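Local coordinates for UL18 protein (Human herpesvirus 5, PDB 3D2U) that probably shields infected cells from host natural killer cells by acting as a class I MHC mimic that engages the inhibitory receptor LILRB1, at residues Y90-V95 against G118-T123; E122-L127 against S142-Q147; A207-Y212 against I276-T281; I219-I224 against C265-G270; E235-P240 against G252-I257. The protein carries 4 engineered substitutions. All coordinates share one frame; numbering follows the deposited sequence.

How the contacts relate
Contacts 1 and 2 lie at one end of the class I platform, share Glu122 and Thr123, and touch through Trp143; the other three belong to the immunoglobulin-like domain, centres about 36 Å or more away. In the platform each contact centres on an acid: a buried carboxylate held by backbone N-H groups in contact 1, and one acid-serine bond with apolar packing around it in contact 2. Contact 3, the most buried of the immunoglobulin-like set, joins two facing sheets through apolar side chains, without hydrogen bonds between its segments. Contacts 4 and 5 are hydrogen-bonded strand pairings within each sheet. A disulfide ties contact 3 to contact 4; a second lies inside contact 5.

Contact 1 (Y90-V95 against G118-T123); sequences YRSQSV and GWDGET
Asp120 pushes its carboxylate into the bend of the 90-95 loop, where three successive backbone N-H groups close on it. Asp120 OD2 takes two from the same face of the carboxylate plane: Arg91 N at 2.8 Å from above, and Ser92 N at 3.1 Å on the syn side. Asp120 OD1 accepts from Gln93 N at 2.9 Å, a donor standing 55° out of that plane. Asp120 CG lies anti to the backbone N (chi1 -172°), and this carries the acid outward from the type I' turn Trp119-Glu122. The guanidinium of Arg91 leads away, so across this contact the buried charge is met by amides.

Beside it, Val95 O receives Asp120 N at 2.9 Å in the carbonyl plane, and the same oxygen sits over one face of the Trp119 indole, 3.1 Å from CD1. The six-membered part of the Trp119 ring reaches the loop obliquely: Trp119 CZ3 meets Tyr90 CB at 3.7 Å, while Trp119 CZ2 lies equally close to Ser94 CB.

The hairpin of strands 110-119 and 122-127 is thus fastened to the link between helix 62-88 and strand 95-104 of the class I platform. Trp119 also packs on Leu84 and Glu85 of that helix, and Ser94 OG bonds to Phe11 O of strand 2-11.

Contact 2 (E122-L127 against S142-Q147); sequences ETLMEL and SWLKQQ. Engineered in segment 142-147: Gln147 (natural residue Asn).
Two bends in Glu122, chi1 -57° and chi2 -65°, fold its carboxylate back toward Ser142, whose OG stands anti to its own backbone N (chi1 -179°) and points out to meet it. The pairing ties an outer strand of the class I platform, 122-127, to the 3-10 turn 143-146 that leads into helix 148-156. Ser142 OG donates to Glu122 OE1 at 2.7 Å, approaching from above the carboxylate plane.

The aliphatic part of the acid is used as well. Glu122 CB rests on Leu144 CG at 3.7 Å, and Glu122 CG lies 3.6 Å from Trp143 NE1, whose N-H is directed to Asp120 OD2 in a weak bond. Leu144 CD1 reaches further along the strand, 3.3 Å from Thr123 O and 4.4 Å from Leu124 CD1. Within the turn, Lys145 NZ and Lys145 N grip Ser142 O from opposite faces of its carbonyl plane. One water completes the link, donating to Glu122 OE2 at 3.2 Å and accepting from Trp143 N at 3.2 Å.

Contact 3 (A207-Y212 against I276-T281); sequences AFCTSY and IPISVT
Ile278 is the side chain that spans the gap to Ala207, Phe208 and Cys209. From CB one branch, Ile278 CG2, goes to the methyl of Ala207, 3.9 Å from its CB. The other branch starts at Ile278 CG1, which passes 3.7 Å from Phe208 O, and runs on almost fully extended (chi2 173°) to CD1. That Ile278 CD1 methyl is wedged against the opposite strand, 3.6 Å from Cys209 CB and 4.0 Å from Cys209 SG. It is modelled 2.9 Å from Phe208 O, too short for a relaxed contact and so doubtful in detail; chi1 at -108°, far from staggered, adds to that doubt. Ile276 adds a looser touch, its CD1 4.2 Å from Cys209 SG.

Side chain to side chain the contact is apolar, with the Phe208 carbonyl as the one polar group met, as expected where two sheets of an immunoglobulin-like domain face each other. The strand segments run 150° apart in direction.

Strand 204-214 belongs to the four-stranded sheet, between 192-201 and 249-258, and strand 273-279 is an outer strand of the three-stranded one. Cys209 crosses the same interface by its disulfide to Cys265 on strand 262-268, while Phe223 of strand 220-226 packs on both Cys209 and Ile278.

Contact 4 (I219-I224 against C265-G270); sequences IQITFI and CRVTHG. Engineered in segment 219-224: Gln220 (natural residue Asn).
Thr222 and Arg266 face each other as a hydrogen-bonded antiparallel pair, Thr222 N to Arg266 O at 2.9 Å and Arg266 N to Thr222 O at 2.8 Å. Gln220, an engineered residue, repeats this with Thr268 through both of their backbone groups. This pairs the outer strand 220-226 with the middle strand 262-268 of the three-stranded sheet in the immunoglobulin C1-set domain.

On the face carrying Ile221 and Val267, the apolar groups meet: Ile221 CG2 touches Cys265 SG at 3.9 Å. At the start of the segment, Ile219 CD1 lies against Val267 CG1 at 3.7 Å. On the other face, with Thr222, Arg266 runs out extended from a CG anti to the backbone N (chi1 179°), then bends at chi3 and brings its guanidinium flat against Ile224 CD1, which sits 3.8 Å from its plane, over the centre.

Outside the pair, a salt bridge from Arg266 NE to Glu275 anchors that arginine. Within it, Cys265 SG stands above the face of the Phe223 ring, at a distance, 5.4 Å from its centroid and 25° off the normal.

Contact 5 (E235-P240 against G252-I257); sequences EPQCNP and GCYVAI
Cys238 and Cys253 are joined by a disulfide, SG to SG 2.0 Å with chi3 91°, across a non-hydrogen-bonded antiparallel pair of the hairpin 237-243 and 249-258. The flanking backbone groups are well provided for. Gln237 N gives to Tyr254 O at 2.9 Å, and Tyr254 N returns to Gln237 O at 2.7 Å. On the other side of the disulfide, Asn239 N bonds to Gly252 O at 2.8 Å.

At either end of the paired residues a water bridges the two backbones. One water donates to Glu235 O at 2.7 Å and accepts from Ala256 N at 3.0 Å, bridging past Pro236, which has no N-H. A second one joins Pro240 O to Gly252 N.

Gln237 runs beside Tyr254, pointing the same way, and its CB covers the ring face 4.0 Å from the centroid. A bend at chi2 (63°) turns its amide back, and Gln237 NE2 bonds to Cys238 O at 3.1 Å. Gln237 OE1 is taken by a basic side chain of another protein's chain; basic side chains of that same neighbouring chain also form a salt bridge with Glu235 OE2 and a cation-pi contact with Tyr254.

With its backbone paired or bridged by water and a covalent cross-link in its middle, this edge of the immunoglobulin-like domain should be limited in its movement, while Glu235, Gln237 and Tyr254 meet the basic groups of another protein.

Contact 1 (Y90-V95 against G118-T123)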
# COMPACT_ATOMS: atom_id res chain seq x y z
N TYR A 90 -25.01 -1.37 -2.48
CA TYR A 90 -23.56 -1.44 -2.47
C TYR A 90 -23.13 -2.71 -1.76
O TYR A 90 -23.92 -3.32 -1.06
CB TYR A 90 -22.96 -0.22 -1.76
CG TYR A 90 -23.24 -0.18 -0.28
CD1 TYR A 90 -22.29 -0.63 0.64
CD2 TYR A 90 -24.47 0.28 0.19
CE1 TYR A 90 -22.57 -0.63 2.01
CE2 TYR A 90 -24.75 0.28 1.55
CZ TYR A 90 -23.80 -0.17 2.45
OH TYR A 90 -24.09 -0.16 3.79
N ARG A 91 -21.88 -3.10 -1.95
CA ARG A 91 -21.34 -4.29 -1.32
C ARG A 91 -20.37 -3.93 -0.19
O ARG A 91 -20.37 -4.55 0.87
CB ARG A 91 -20.67 -5.18 -2.37
CG ARG A 91 -21.62 -5.66 -3.48
CD ARG A 91 -22.80 -6.45 -2.90
NE ARG A 91 -23.85 -6.76 -3.88
CZ ARG A 91 -23.87 -7.84 -4.66
NH1 ARG A 91 -22.89 -8.73 -4.58
NH2 ARG A 91 -24.88 -8.04 -5.50
N SER A 92 -19.55 -2.91 -0.40
CA SER A 92 -18.59 -2.50 0.62
C SER A 92 -18.85 -1.08 1.12
O SER A 92 -18.83 -0.84 2.32
CB SER A 92 -17.18 -2.59 0.06
OG SER A 92 -16.96 -3.90 -0.43
N GLN A 93 -19.09 -0.15 0.21
CA GLN A 93 -19.37 1.22 0.60
C GLN A 93 -20.09 1.93 -0.53
O GLN A 93 -19.74 1.79 -1.70
CB GLN A 93 -18.08 1.97 0.96
CG GLN A 93 -18.30 3.43 1.32
CD GLN A 93 -17.01 4.17 1.62
OE1 GLN A 93 -15.96 3.86 1.06
NE2 GLN A 93 -17.09 5.18 2.49
N SER A 94 -21.12 2.69 -0.18
CA SER A 94 -21.86 3.43 -1.18
C SER A 94 -21.12 4.74 -1.45
O SER A 94 -21.51 5.79 -0.92
CB SER A 94 -23.28 3.69 -0.67
OG SER A 94 -23.28 4.19 0.66
N VAL A 95 -20.06 4.67 -2.25
CA VAL A 95 -19.23 5.83 -2.64
C VAL A 95 -19.09 5.94 -4.13
O VAL A 95 -18.85 4.93 -4.81
CB VAL A 95 -17.73 5.74 -2.22
CG1 VAL A 95 -17.45 6.62 -1.05
CG2 VAL A 95 -17.32 4.30 -1.99
N GLY A 118 -16.42 5.40 -10.84
CA GLY A 118 -16.39 4.11 -10.19
C GLY A 118 -17.33 4.17 -9.01
O GLY A 118 -17.37 5.17 -8.29
N TRP A 119 -18.12 3.12 -8.81
CA TRP A 119 -19.00 3.09 -7.66
C TRP A 119 -18.61 1.89 -6.82
O TRP A 119 -18.35 0.80 -7.35
CB TRP A 119 -20.48 3.02 -8.07
CG TRP A 119 -21.35 3.68 -7.04
CD1 TRP A 119 -21.35 5.00 -6.69
CD2 TRP A 119 -22.27 3.04 -6.17
NE1 TRP A 119 -22.21 5.22 -5.64
CE2 TRP A 119 -22.79 4.02 -5.30
CE3 TRP A 119 -22.70 1.72 -6.02
CZ2 TRP A 119 -23.72 3.74 -4.32
CZ3 TRP A 119 -23.62 1.44 -5.04
CH2 TRP A 119 -24.12 2.45 -4.20
N ASP A 120 -18.58 2.10 -5.51
CA ASP A 120 -18.18 1.05 -4.58
C ASP A 120 -16.90 0.36 -5.06
O ASP A 120 -16.78 -0.86 -5.00
CB ASP A 120 -19.30 0.02 -4.43
CG ASP A 120 -19.03 -0.98 -3.34
OD1 ASP A 120 -18.20 -0.69 -2.45
OD2 ASP A 120 -19.64 -2.07 -3.37
N GLY A 121 -15.95 1.16 -5.53
CA GLY A 121 -14.68 0.63 -5.99
C GLY A 121 -14.73 -0.12 -7.32
O GLY A 121 -13.74 -0.72 -7.73
N GLU A 122 -15.88 -0.08 -7.99
CA GLU A 122 -16.08 -0.76 -9.26
C GLU A 122 -16.17 0.24 -10.39
O GLU A 122 -16.94 1.19 -10.32
CB GLU A 122 -17.40 -1.55 -9.24
CG GLU A 122 -17.52 -2.56 -8.12
CD GLU A 122 -16.51 -3.68 -8.24
OE1 GLU A 122 -16.28 -4.16 -9.37
OE2 GLU A 122 -15.96 -4.11 -7.20
N THR A 123 -15.41 0.03 -11.46
CA THR A 123 -15.51 0.96 -12.57
C THR A 123 -16.93 0.90 -13.14
O THR A 123 -17.46 -0.17 -13.45
CB THR A 123 -14.50 0.65 -13.68
OG1 THR A 123 -13.18 0.68 -13.13
CG2 THR A 123 -14.61 1.69 -14.80

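Contact 2 (E122-L127 against S142-Q147)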
# COMPACT_ATOMS: atom_id res chain seq x y z
N GLU A 122 -15.88 -0.08 -7.99
CA GLU A 122 -16.08 -0.76 -9.26
C GLU A 122 -16.17 0.24 -10.39
O GLU A 122 -16.94 1.19 -10.32
CB GLU A 122 -17.40 -1.55 -9.24
CG GLU A 122 -17.52 -2.56 -8.12
CD GLU A 122 -16.51 -3.68 -8.24
OE1 GLU A 122 -16.28 -4.16 -9.37
OE2 GLU A 122 -15.96 -4.11 -7.20
N THR A 123 -15.41 0.03 -11.46
CA THR A 123 -15.51 0.96 -12.57
C THR A 123 -16.93 0.90 -13.14
O THR A 123 -17.46 -0.17 -13.45
CB THR A 123 -14.50 0.65 -13.68
OG1 THR A 123 -13.18 0.68 -13.13
CG2 THR A 123 -14.61 1.69 -14.80
N LEU A 124 -17.52 2.08 -13.28
CA LEU A 124 -18.88 2.25 -13.76
C LEU A 124 -18.92 2.66 -15.25
O LEU A 124 -19.65 2.07 -16.05
CB LEU A 124 -19.55 3.30 -12.88
CG LEU A 124 -20.98 3.80 -13.10
CD1 LEU A 124 -21.95 2.63 -12.99
CD2 LEU A 124 -21.30 4.85 -12.03
N MET A 125 -18.12 3.68 -15.59
CA MET A 125 -18.00 4.18 -16.97
C MET A 125 -16.76 5.06 -17.15
O MET A 125 -16.29 5.71 -16.22
CB MET A 125 -19.26 4.95 -17.38
CG MET A 125 -19.67 6.03 -16.41
SD MET A 125 -21.06 6.96 -17.03
CE MET A 125 -22.19 6.83 -15.67
N GLU A 126 -16.23 5.05 -18.37
CA GLU A 126 -15.03 5.80 -18.71
C GLU A 126 -15.13 6.48 -20.07
O GLU A 126 -15.99 6.14 -20.89
CB GLU A 126 -13.82 4.86 -18.70
CG GLU A 126 -13.68 4.06 -17.41
CD GLU A 126 -12.45 3.18 -17.39
OE1 GLU A 126 -11.43 3.59 -16.78
OE2 GLU A 126 -12.49 2.08 -17.98
N LEU A 127 -14.24 7.45 -20.29
CA LEU A 127 -14.17 8.20 -21.54
C LEU A 127 -12.69 8.43 -21.82
O LEU A 127 -12.01 9.12 -21.06
CB LEU A 127 -14.90 9.55 -21.40
CG LEU A 127 -14.92 10.42 -22.66
CD1 LEU A 127 -15.67 9.69 -23.77
CD2 LEU A 127 -15.58 11.76 -22.38
N SER A 142 -16.87 -7.82 -12.27
CA SER A 142 -17.56 -6.92 -11.35
C SER A 142 -18.95 -7.32 -10.86
O SER A 142 -19.79 -7.79 -11.64
CB SER A 142 -17.65 -5.54 -11.99
OG SER A 142 -18.29 -4.62 -11.13
N TRP A 143 -19.21 -7.09 -9.58
CA TRP A 143 -20.53 -7.40 -9.04
C TRP A 143 -21.58 -6.53 -9.72
O TRP A 143 -22.78 -6.77 -9.59
CB TRP A 143 -20.61 -7.21 -7.51
CG TRP A 143 -20.57 -5.78 -6.95
CD1 TRP A 143 -19.52 -5.21 -6.27
CD2 TRP A 143 -21.64 -4.82 -6.90
NE1 TRP A 143 -19.88 -3.98 -5.80
CE2 TRP A 143 -21.17 -3.71 -6.16
CE3 TRP A 143 -22.95 -4.79 -7.40
CZ2 TRP A 143 -21.97 -2.58 -5.90
CZ3 TRP A 143 -23.74 -3.66 -7.14
CH2 TRP A 143 -23.25 -2.57 -6.40
N LEU A 144 -21.11 -5.52 -10.46
CA LEU A 144 -22.02 -4.61 -11.17
C LEU A 144 -22.84 -5.31 -12.27
O LEU A 144 -23.75 -4.71 -12.84
CB LEU A 144 -21.26 -3.43 -11.78
CG LEU A 144 -20.55 -2.40 -10.88
CD1 LEU A 144 -20.14 -1.21 -11.74
CD2 LEU A 144 -21.46 -1.92 -9.75
N LYS A 145 -22.51 -6.57 -12.58
CA LYS A 145 -23.28 -7.28 -13.60
C LYS A 145 -24.71 -7.48 -13.08
O LYS A 145 -25.65 -7.59 -13.86
CB LYS A 145 -22.61 -8.62 -13.96
CG LYS A 145 -22.32 -9.56 -12.80
CD LYS A 145 -21.71 -10.88 -13.30
CE LYS A 145 -20.57 -11.36 -12.41
NZ LYS A 145 -19.35 -10.49 -12.53
N GLN A 146 -24.86 -7.46 -11.76
CA GLN A 146 -26.17 -7.60 -11.12
C GLN A 146 -27.14 -6.54 -11.63
O GLN A 146 -28.36 -6.72 -11.58
CB GLN A 146 -26.02 -7.48 -9.59
CG GLN A 146 -27.30 -7.72 -8.78
CD GLN A 146 -27.89 -9.11 -8.99
OE1 GLN A 146 -27.20 -10.04 -9.37
NE2 GLN A 146 -29.18 -9.24 -8.73
N GLN A 147 -26.61 -5.42 -12.12
CA GLN A 147 -27.46 -4.36 -12.64
C GLN A 147 -26.95 -3.88 -14.01
O GLN A 147 -26.91 -2.68 -14.28
CB GLN A 147 -27.49 -3.17 -11.67
CG GLN A 147 -28.08 -3.49 -10.29
CD GLN A 147 -29.53 -3.94 -10.36
OE1 GLN A 147 -30.25 -3.62 -11.30
NE2 GLN A 147 -29.97 -4.67 -9.33
O HOH W 1 -16.75 -7.23 -7.61

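Contact 3 (A207-Y212 against I276-T281)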
# COMPACT_ATOMS: atom_id res chain seq x y z
N ALA A 207 22.98 -2.19 3.76
CA ALA A 207 23.27 -0.86 3.27
C ALA A 207 21.93 -0.18 2.98
O ALA A 207 20.99 -0.84 2.55
CB ALA A 207 24.11 -0.95 2.00
N PHE A 208 21.84 1.11 3.24
CA PHE A 208 20.61 1.85 2.97
C PHE A 208 20.96 3.19 2.33
O PHE A 208 22.08 3.68 2.47
CB PHE A 208 19.81 2.08 4.27
CG PHE A 208 20.48 3.03 5.24
CD1 PHE A 208 20.30 4.41 5.14
CD2 PHE A 208 21.29 2.53 6.25
CE1 PHE A 208 20.92 5.27 6.04
CE2 PHE A 208 21.92 3.39 7.16
CZ PHE A 208 21.73 4.76 7.05
N CYS A 209 20.00 3.77 1.62
CA CYS A 209 20.16 5.06 0.96
C CYS A 209 18.77 5.65 0.74
O CYS A 209 17.96 5.05 0.02
CB CYS A 209 20.84 4.89 -0.39
SG CYS A 209 21.28 6.47 -1.19
N THR A 210 18.52 6.81 1.33
CA THR A 210 17.22 7.48 1.25
C THR A 210 17.27 8.90 0.67
O THR A 210 18.19 9.67 0.95
CB THR A 210 16.58 7.58 2.66
OG1 THR A 210 16.54 6.28 3.25
CG2 THR A 210 15.17 8.13 2.58
N SER A 211 16.27 9.24 -0.15
CA SER A 211 16.17 10.55 -0.77
C SER A 211 15.00 11.31 -0.13
O SER A 211 13.90 10.77 0.01
CB SER A 211 15.98 10.42 -2.29
OG SER A 211 17.18 9.95 -2.90
N TYR A 212 15.25 12.57 0.24
CA TYR A 212 14.26 13.40 0.91
C TYR A 212 13.91 14.70 0.18
O TYR A 212 14.79 15.37 -0.37
CB TYR A 212 14.74 13.79 2.31
CG TYR A 212 15.26 12.67 3.19
CD1 TYR A 212 16.54 12.13 3.00
CD2 TYR A 212 14.49 12.20 4.27
CE1 TYR A 212 17.04 11.15 3.86
CE2 TYR A 212 14.99 11.22 5.14
CZ TYR A 212 16.27 10.70 4.93
OH TYR A 212 16.77 9.75 5.79
N ILE A 276 27.34 9.20 -3.17
CA ILE A 276 27.91 9.24 -1.83
C ILE A 276 28.39 7.86 -1.36
O ILE A 276 27.80 6.83 -1.70
CB ILE A 276 26.88 9.78 -0.76
CG1 ILE A 276 25.69 8.82 -0.61
CG2 ILE A 276 26.39 11.16 -1.17
CD1 ILE A 276 24.81 8.69 -1.84
N PRO A 277 29.49 7.82 -0.59
CA PRO A 277 30.04 6.56 -0.07
C PRO A 277 29.07 6.02 0.97
O PRO A 277 28.53 6.78 1.77
CB PRO A 277 31.38 6.99 0.54
CG PRO A 277 31.12 8.41 0.96
CD PRO A 277 30.36 8.96 -0.22
N ILE A 278 28.83 4.72 0.95
CA ILE A 278 27.90 4.14 1.90
C ILE A 278 28.58 3.14 2.87
O ILE A 278 28.21 3.06 4.04
CB ILE A 278 26.65 3.64 1.08
CG1 ILE A 278 25.48 4.59 1.39
CG2 ILE A 278 26.35 2.19 1.32
CD1 ILE A 278 24.23 4.35 0.57
N SER A 279 29.61 2.44 2.39
CA SER A 279 30.41 1.54 3.23
C SER A 279 31.82 1.55 2.63
O SER A 279 31.98 1.41 1.41
CB SER A 279 29.85 0.11 3.28
OG SER A 279 29.94 -0.54 2.03
N VAL A 280 32.83 1.73 3.49
CA VAL A 280 34.22 1.80 3.02
C VAL A 280 35.27 0.80 3.54
O VAL A 280 35.43 0.62 4.75
CB VAL A 280 34.82 3.22 3.25
CG1 VAL A 280 34.54 4.10 2.04
CG2 VAL A 280 34.23 3.85 4.51
N THR A 281 35.97 0.19 2.58
CA THR A 281 37.10 -0.76 2.73
C THR A 281 36.98 -2.15 2.10
O THR A 281 36.45 -3.08 2.73
CB THR A 281 37.57 -0.92 4.18
OG1 THR A 281 38.24 0.28 4.58
CG2 THR A 281 38.58 -2.07 4.29
OXT THR A 281 37.46 -2.28 0.95

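Contact 4 (I219-I224 against C265-G270)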
# COMPACT_ATOMS: atom_id res chain seq x y z
N ILE A 219 12.65 9.39 -9.83
CA ILE A 219 14.01 9.36 -9.33
C ILE A 219 14.58 7.96 -9.49
O ILE A 219 13.84 7.00 -9.61
CB ILE A 219 13.98 9.77 -7.83
CG1 ILE A 219 15.38 10.00 -7.28
CG2 ILE A 219 13.23 8.69 -7.02
CD1 ILE A 219 15.37 10.72 -5.92
N GLN A 220 15.90 7.85 -9.51
CA GLN A 220 16.57 6.56 -9.62
C GLN A 220 17.60 6.53 -8.50
O GLN A 220 18.43 7.43 -8.37
CB GLN A 220 17.23 6.38 -11.01
CG GLN A 220 17.94 5.04 -11.20
CD GLN A 220 18.41 4.79 -12.63
OE1 GLN A 220 19.26 3.92 -12.88
NE2 GLN A 220 17.87 5.55 -13.58
N ILE A 221 17.51 5.49 -7.69
CA ILE A 221 18.38 5.27 -6.54
C ILE A 221 19.03 3.91 -6.77
O ILE A 221 18.34 2.89 -6.83
CB ILE A 221 17.56 5.23 -5.23
CG1 ILE A 221 16.82 6.56 -5.02
CG2 ILE A 221 18.48 4.92 -4.05
CD1 ILE A 221 15.63 6.75 -5.93
N THR A 222 20.35 3.89 -6.89
CA THR A 222 21.08 2.66 -7.16
C THR A 222 22.29 2.51 -6.23
O THR A 222 22.90 3.49 -5.83
CB THR A 222 21.57 2.66 -8.62
OG1 THR A 222 20.52 3.15 -9.46
CG2 THR A 222 21.96 1.27 -9.07
N PHE A 223 22.62 1.27 -5.88
CA PHE A 223 23.79 1.04 -5.04
C PHE A 223 24.88 0.63 -5.99
O PHE A 223 24.65 -0.18 -6.88
CB PHE A 223 23.58 -0.11 -4.05
CG PHE A 223 22.56 0.19 -3.02
CD1 PHE A 223 21.23 -0.17 -3.21
CD2 PHE A 223 22.92 0.90 -1.88
CE1 PHE A 223 20.27 0.17 -2.28
CE2 PHE A 223 21.96 1.25 -0.94
CZ PHE A 223 20.63 0.88 -1.14
N ILE A 224 26.07 1.19 -5.84
CA ILE A 224 27.12 0.76 -6.73
C ILE A 224 28.11 -0.04 -5.91
O ILE A 224 28.70 0.44 -4.93
CB ILE A 224 27.85 1.92 -7.44
CG1 ILE A 224 26.84 2.95 -7.97
CG2 ILE A 224 28.66 1.36 -8.61
CD1 ILE A 224 25.88 2.41 -8.99
N CYS A 265 26.13 5.10 -3.08
CA CYS A 265 24.77 5.21 -3.55
C CYS A 265 24.69 6.29 -4.61
O CYS A 265 25.13 7.41 -4.38
CB CYS A 265 23.83 5.55 -2.40
SG CYS A 265 22.11 5.83 -2.91
N ARG A 266 24.15 5.95 -5.78
CA ARG A 266 24.02 6.89 -6.88
C ARG A 266 22.55 7.30 -6.98
O ARG A 266 21.67 6.44 -7.06
CB ARG A 266 24.49 6.23 -8.20
CG ARG A 266 24.38 7.12 -9.45
CD ARG A 266 24.97 6.43 -10.71
NE ARG A 266 26.42 6.20 -10.58
CZ ARG A 266 27.10 5.27 -11.26
NH1 ARG A 266 26.48 4.47 -12.13
NH2 ARG A 266 28.40 5.14 -11.06
N VAL A 267 22.28 8.60 -6.96
CA VAL A 267 20.91 9.08 -7.06
C VAL A 267 20.77 10.07 -8.22
O VAL A 267 21.43 11.11 -8.24
CB VAL A 267 20.45 9.77 -5.75
CG1 VAL A 267 19.06 10.41 -5.94
CG2 VAL A 267 20.41 8.76 -4.61
N THR A 268 19.93 9.73 -9.18
CA THR A 268 19.70 10.58 -10.34
C THR A 268 18.29 11.13 -10.28
O THR A 268 17.32 10.37 -10.24
CB THR A 268 19.87 9.78 -11.66
OG1 THR A 268 21.23 9.33 -11.76
CG2 THR A 268 19.55 10.65 -12.89
N HIS A 269 18.18 12.45 -10.26
CA HIS A 269 16.90 13.13 -10.22
C HIS A 269 16.98 14.20 -11.31
O HIS A 269 17.74 15.16 -11.18
CB HIS A 269 16.68 13.77 -8.84
CG HIS A 269 15.38 14.51 -8.72
ND1 HIS A 269 15.32 15.87 -8.51
CD2 HIS A 269 14.10 14.08 -8.83
CE1 HIS A 269 14.05 16.25 -8.51
NE2 HIS A 269 13.29 15.19 -8.70
N GLY A 270 16.22 14.04 -12.39
CA GLY A 270 16.29 15.02 -13.47
C GLY A 270 17.67 14.94 -14.12
O GLY A 270 18.18 13.84 -14.34

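Contact 5 (E235-P240 against G252-I257)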
# COMPACT_ATOMS: atom_id res chain seq x y z
N GLU A 235 19.47 -8.60 -2.90
CA GLU A 235 18.68 -8.04 -3.99
C GLU A 235 18.29 -6.66 -3.50
O GLU A 235 17.63 -6.53 -2.46
CB GLU A 235 17.45 -8.92 -4.21
CG GLU A 235 16.46 -8.46 -5.26
CD GLU A 235 15.23 -9.36 -5.29
OE1 GLU A 235 15.34 -10.52 -4.83
OE2 GLU A 235 14.16 -8.92 -5.76
N PRO A 236 18.69 -5.60 -4.23
CA PRO A 236 18.34 -4.25 -3.78
C PRO A 236 16.83 -4.08 -3.80
O PRO A 236 16.16 -4.64 -4.67
CB PRO A 236 19.01 -3.33 -4.80
CG PRO A 236 19.95 -4.21 -5.58
CD PRO A 236 19.34 -5.58 -5.55
N GLN A 237 16.32 -3.30 -2.87
CA GLN A 237 14.89 -3.09 -2.76
C GLN A 237 14.60 -1.68 -2.22
O GLN A 237 15.28 -1.20 -1.32
CB GLN A 237 14.32 -4.15 -1.80
CG GLN A 237 12.82 -4.09 -1.55
CD GLN A 237 12.02 -4.33 -2.81
OE1 GLN A 237 12.25 -5.31 -3.53
NE2 GLN A 237 11.07 -3.44 -3.09
N CYS A 238 13.57 -1.03 -2.77
CA CYS A 238 13.19 0.30 -2.33
C CYS A 238 11.79 0.27 -1.77
O CYS A 238 10.95 -0.50 -2.24
CB CYS A 238 13.17 1.30 -3.48
SG CYS A 238 14.77 1.72 -4.24
N ASN A 239 11.53 1.10 -0.78
CA ASN A 239 10.18 1.21 -0.24
C ASN A 239 9.45 2.03 -1.29
O ASN A 239 10.08 2.55 -2.21
CB ASN A 239 10.17 1.93 1.10
CG ASN A 239 10.48 1.01 2.26
OD1 ASN A 239 10.24 -0.19 2.17
ND2 ASN A 239 10.97 1.56 3.35
N PRO A 240 8.13 2.18 -1.17
CA PRO A 240 7.44 2.98 -2.19
C PRO A 240 7.79 4.47 -2.18
O PRO A 240 8.35 4.99 -1.21
CB PRO A 240 5.96 2.75 -1.87
CG PRO A 240 5.95 1.45 -1.06
CD PRO A 240 7.18 1.60 -0.21
N GLY A 252 13.21 5.52 0.30
CA GLY A 252 14.34 4.86 0.93
C GLY A 252 14.53 3.48 0.31
O GLY A 252 13.56 2.83 -0.07
N CYS A 253 15.78 3.03 0.20
CA CYS A 253 16.08 1.71 -0.38
C CYS A 253 17.14 1.01 0.48
O CYS A 253 17.83 1.66 1.26
CB CYS A 253 16.61 1.87 -1.82
SG CYS A 253 15.64 2.98 -2.90
N TYR A 254 17.28 -0.31 0.33
CA TYR A 254 18.26 -1.08 1.10
C TYR A 254 18.80 -2.28 0.30
O TYR A 254 18.18 -2.67 -0.67
CB TYR A 254 17.60 -1.55 2.43
CG TYR A 254 16.45 -2.53 2.26
CD1 TYR A 254 16.67 -3.90 2.05
CD2 TYR A 254 15.13 -2.08 2.25
CE1 TYR A 254 15.61 -4.78 1.83
CE2 TYR A 254 14.06 -2.97 2.04
CZ TYR A 254 14.31 -4.31 1.82
OH TYR A 254 13.26 -5.17 1.56
N VAL A 255 19.96 -2.83 0.70
CA VAL A 255 20.55 -4.04 0.09
C VAL A 255 21.34 -4.83 1.10
O VAL A 255 22.03 -4.26 1.95
CB VAL A 255 21.66 -3.83 -0.98
CG1 VAL A 255 21.29 -4.53 -2.25
CG2 VAL A 255 22.02 -2.39 -1.13
N ALA A 256 21.30 -6.15 0.97
CA ALA A 256 22.08 -6.99 1.86
C ALA A 256 23.50 -7.07 1.28
O ALA A 256 23.68 -7.45 0.12
CB ALA A 256 21.45 -8.37 1.95
N ILE A 257 24.49 -6.69 2.07
CA ILE A 257 25.88 -6.72 1.62
C ILE A 257 26.81 -7.42 2.62
O ILE A 257 26.45 -7.65 3.78
CB ILE A 257 26.46 -5.28 1.45
CG1 ILE A 257 26.67 -4.64 2.83
CG2 ILE A 257 25.52 -4.41 0.61
CD1 ILE A 257 27.49 -3.34 2.81
O HOH W 2 18.81 -7.28 -0.19
O HOH W 3 10.32 4.96 0.71